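Local coordinates for protein HicA3 Toxin (Yersinia pestis, PDB 4P78) that is the toxin of the HicA3-HicB3 toxin-antitoxin pair and probably cleaves messenger RNA unless bound by its antitoxin HicB3, at residues R9-W15 with I60-S66. Sequence-based numbering, arbitrary orientation.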
ATOM      1  N   ARG C   9      -4.555  17.414  24.000  1.00 27.68           N
ATOM      2  CA  ARG C   9      -5.925  17.548  23.504  1.00 25.20           C
ATOM      3  C   ARG C   9      -6.766  16.314  23.836  1.00 25.34           C
ATOM      4  O   ARG C   9      -7.967  16.428  24.102  1.00 25.69           O
ATOM      5  CB  ARG C   9      -5.933  17.817  22.001  1.00 29.04           C
ATOM      6  CG  ARG C   9      -5.494  19.232  21.660  1.00 27.78           C
ATOM      7  CD  ARG C   9      -5.312  19.418  20.174  1.00 35.28           C
ATOM      8  NE  ARG C   9      -4.792  20.744  19.864  1.00 37.46           N
ATOM      9  CZ  ARG C   9      -5.549  21.825  19.751  1.00 39.49           C
ATOM     10  NH1 ARG C   9      -6.864  21.731  19.919  1.00 43.28           N
ATOM     11  NH2 ARG C   9      -4.999  22.997  19.470  1.00 38.68           N
ATOM     12  N   LEU C  10      -6.140  15.140  23.848  1.00 23.48           N
ATOM     13  CA  LEU C  10      -6.845  13.912  24.225  1.00 24.52           C
ATOM     14  C   LEU C  10      -7.184  13.914  25.726  1.00 27.67           C
ATOM     15  O   LEU C  10      -8.253  13.446  26.138  1.00 24.51           O
ATOM     16  CB  LEU C  10      -6.014  12.679  23.852  1.00 24.48           C
ATOM     17  CG  LEU C  10      -5.980  12.342  22.349  1.00 29.07           C
ATOM     18  CD1 LEU C  10      -4.843  11.405  21.991  1.00 22.43           C
ATOM     19  CD2 LEU C  10      -7.299  11.711  21.938  1.00 27.93           C
ATOM     20  N   GLU C  11      -6.281  14.456  26.536  1.00 24.74           N
ATOM     21  CA  GLU C  11      -6.520  14.576  27.969  1.00 26.25           C
ATOM     22  C   GLU C  11      -7.659  15.550  28.238  1.00 26.42           C
ATOM     23  O   GLU C  11      -8.483  15.311  29.118  1.00 30.82           O
ATOM     24  CB  GLU C  11      -5.255  15.022  28.701  1.00 27.62           C
ATOM     25  CG  GLU C  11      -4.194  13.940  28.794  1.00 28.67           C
ATOM     26  CD  GLU C  11      -2.936  14.441  29.474  1.00 35.56           C
ATOM     27  OE1 GLU C  11      -2.582  15.617  29.247  1.00 29.05           O
ATOM     28  OE2 GLU C  11      -2.315  13.671  30.241  1.00 34.77           O
ATOM     29  N   ASP C  12      -7.704  16.638  27.480  1.00 25.88           N
ATOM     30  CA  ASP C  12      -8.808  17.588  27.565  1.00 26.64           C
ATOM     31  C   ASP C  12     -10.151  16.910  27.274  1.00 32.75           C
ATOM     32  O   ASP C  12     -11.188  17.345  27.760  1.00 32.43           O
ATOM     33  CB  ASP C  12      -8.596  18.752  26.596  1.00 31.15           C
ATOM     34  CG  ASP C  12      -7.453  19.676  27.023  1.00 39.07           C
ATOM     35  OD1 ASP C  12      -7.056  19.640  28.215  1.00 38.39           O
ATOM     36  OD2 ASP C  12      -6.956  20.441  26.160  1.00 37.89           O
ATOM     37  N   ALA C  13     -10.128  15.841  26.482  1.00 30.09           N
ATOM     38  CA  ALA C  13     -11.357  15.142  26.129  1.00 31.31           C
ATOM     39  C   ALA C  13     -11.619  13.965  27.062  1.00 33.71           C
ATOM     40  O   ALA C  13     -12.488  13.129  26.781  1.00 31.92           O
ATOM     41  CB  ALA C  13     -11.307  14.668  24.674  1.00 28.36           C
ATOM     42  N   GLY C  14     -10.868  13.891  28.160  1.00 27.92           N
ATOM     43  CA  GLY C  14     -11.129  12.891  29.185  1.00 29.82           C
ATOM     44  C   GLY C  14     -10.292  11.623  29.113  1.00 33.02           C
ATOM     45  O   GLY C  14     -10.469  10.714  29.926  1.00 33.30           O
ATOM     46  N   TRP C  15      -9.382  11.557  28.145  1.00 25.51           N
ATOM     47  CA  TRP C  15      -8.472  10.423  28.024  1.00 25.90           C
ATOM     48  C   TRP C  15      -7.285  10.567  28.975  1.00 27.75           C
ATOM     49  O   TRP C  15      -6.915  11.677  29.352  1.00 25.48           O
ATOM     50  CB  TRP C  15      -7.978  10.291  26.568  1.00 27.36           C
ATOM     51  CG  TRP C  15      -9.088   9.910  25.631  1.00 28.32           C
ATOM     52  CD1 TRP C  15     -10.026  10.745  25.084  1.00 26.81           C
ATOM     53  CD2 TRP C  15      -9.402   8.590  25.160  1.00 24.85           C
ATOM     54  NE1 TRP C  15     -10.906  10.022  24.307  1.00 27.24           N
ATOM     55  CE2 TRP C  15     -10.546   8.697  24.341  1.00 27.52           C
ATOM     56  CE3 TRP C  15      -8.828   7.329  25.353  1.00 25.27           C
ATOM     57  CZ2 TRP C  15     -11.116   7.594  23.702  1.00 29.42           C
ATOM     58  CZ3 TRP C  15      -9.394   6.236  24.729  1.00 27.43           C
ATOM     59  CH2 TRP C  15     -10.527   6.374  23.909  1.00 28.19           C
ATOM     60  N   ILE C  60     -12.935   9.544  16.636  1.00 27.88           N
ATOM     61  CA  ILE C  60     -12.917   8.474  17.642  1.00 26.76           C
ATOM     62  C   ILE C  60     -12.865   8.972  19.081  1.00 29.13           C
ATOM     63  O   ILE C  60     -13.455   8.375  19.979  1.00 28.25           O
ATOM     64  CB  ILE C  60     -11.689   7.539  17.410  1.00 36.46           C
ATOM     65  CG1 ILE C  60     -11.794   6.879  16.043  1.00 28.86           C
ATOM     66  CG2 ILE C  60     -11.579   6.482  18.503  1.00 38.50           C
ATOM     67  CD1 ILE C  60     -13.133   6.264  15.829  1.00 34.25           C
ATOM     68  N   ALA C  61     -12.151  10.069  19.309  1.00 25.84           N
ATOM     69  CA  ALA C  61     -11.886  10.494  20.672  1.00 26.93           C
ATOM     70  C   ALA C  61     -12.595  11.787  21.030  1.00 29.75           C
ATOM     71  O   ALA C  61     -12.770  12.089  22.209  1.00 37.09           O
ATOM     72  CB  ALA C  61     -10.399  10.641  20.887  1.00 28.72           C
ATOM     73  N   GLY C  62     -12.994  12.558  20.025  1.00 26.09           N
ATOM     74  CA  GLY C  62     -13.786  13.748  20.278  1.00 32.87           C
ATOM     75  C   GLY C  62     -12.994  14.961  20.732  1.00 33.05           C
ATOM     76  O   GLY C  62     -13.510  15.829  21.427  1.00 37.02           O
ATOM     77  N   ILE C  63     -11.735  15.023  20.332  1.00 30.77           N
ATOM     78  CA  ILE C  63     -10.890  16.162  20.649  1.00 32.77           C
ATOM     79  C   ILE C  63     -11.263  17.402  19.841  1.00 31.12           C
ATOM     80  O   ILE C  63     -11.942  17.306  18.820  1.00 31.70           O
ATOM     81  CB  ILE C  63      -9.421  15.837  20.378  1.00 31.90           C
ATOM     82  CG1 ILE C  63      -9.231  15.474  18.902  1.00 27.59           C
ATOM     83  CG2 ILE C  63      -8.973  14.685  21.252  1.00 27.27           C
ATOM     84  CD1 ILE C  63      -7.776  15.216  18.528  1.00 26.07           C
ATOM     85  N   LYS C  64     -10.822  18.562  20.321  1.00 33.64           N
ATOM     86  CA  LYS C  64     -10.796  19.793  19.538  1.00 34.03           C
ATOM     87  C   LYS C  64      -9.603  19.750  18.603  1.00 35.38           C
ATOM     88  O   LYS C  64      -8.518  19.346  19.018  1.00 34.68           O
ATOM     89  CB  LYS C  64     -10.669  21.032  20.432  1.00 37.92           C
ATOM     90  CG  LYS C  64     -11.851  21.348  21.302  1.00 45.86           C
ATOM     91  CD  LYS C  64     -11.455  22.368  22.367  1.00 52.85           C
ATOM     92  CE  LYS C  64     -10.948  23.664  21.728  1.00 53.23           C
ATOM     93  NZ  LYS C  64     -10.559  24.675  22.761  1.00 57.61           N
ATOM     94  N   LEU C  65      -9.792  20.164  17.355  1.00 34.24           N
ATOM     95  CA  LEU C  65      -8.676  20.308  16.433  1.00 40.34           C
ATOM     96  C   LEU C  65      -8.256  21.769  16.440  1.00 42.52           C
ATOM     97  O   LEU C  65      -7.116  22.100  16.139  1.00 39.49           O
ATOM     98  CB  LEU C  65      -9.051  19.849  15.020  1.00 34.75           C
ATOM     99  CG  LEU C  65      -9.559  18.408  14.928  1.00 33.58           C
ATOM    100  CD1 LEU C  65      -9.753  17.974  13.479  1.00 33.26           C
ATOM    101  CD2 LEU C  65      -8.612  17.477  15.660  1.00 30.10           C
ATOM    102  N   SER C  66      -9.205  22.625  16.809  1.00 45.75           N
ATOM    103  CA  SER C  66      -9.011  24.067  16.912  1.00 46.20           C
ATOM    104  C   SER C  66      -8.553  24.659  15.590  1.00 51.99           C
ATOM    105  O   SER C  66      -9.324  24.702  14.632  1.00 59.37           O
ATOM    106  CB  SER C  66      -8.014  24.396  18.025  1.00 48.22           C
ATOM    107  OG  SER C  66      -8.658  24.383  19.294  1.00 55.46           O
TER
HETATM  108  O   HOH W   1      -9.676  18.253  22.936  1.00 28.29           O
HETATM  109  O   HOH W   2     -14.239  10.628  23.808  1.00 40.05           O
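Ala61, in the last turn of helix 51-61, meets Leu10 and Trp15 together, an example of how a C-terminal tail can pack along the end of another helix. Its CB presses against Leu10 CD2 at 3.4 Å, a tight fit, while its carbonyl O lies at the edge of the indole, where Trp15 NE1 gives it a long, weak hydrogen bond of 3.5 Å. A water that donates to Ala61 O (2.6 Å) also accepts weakly from Trp15 NE1. With Gly62 the chain takes a positive phi and leaves the helix, then runs back alongside the last turn of helix 3-12, from Ala13 toward Arg9; that helix closes in a Schellman motif with Gly14 as its C-prime residue. Both helices pack on one face of the three-stranded antiparallel sheet in the dsRBD-like alpha-beta-beta-beta-alpha fold of HicA toxins; Ile40 of strand 36-44 touches Leu10, Trp15 and Ala61. In Ile63, chi1 of 60° sets CG2 anti to the carbonyl carbon, 3.5 Å from both Leu10 CD2 and Arg9 O. The backbone N of Lys64 reaches Arg9 O through a second water, and Lys64 O accepts a bond from Arg9 NH1 (3.0 Å), bent to 136° at the hydrogen and arriving from above the carbonyl plane. Leu65 O lies over one guanidinium face, off-centre. At its edge Ser66 OG takes a weak but nearly straight bond from Arg9 NH1 (3.3 Å), whereas Arg9 NH2 salt-bridges Glu5.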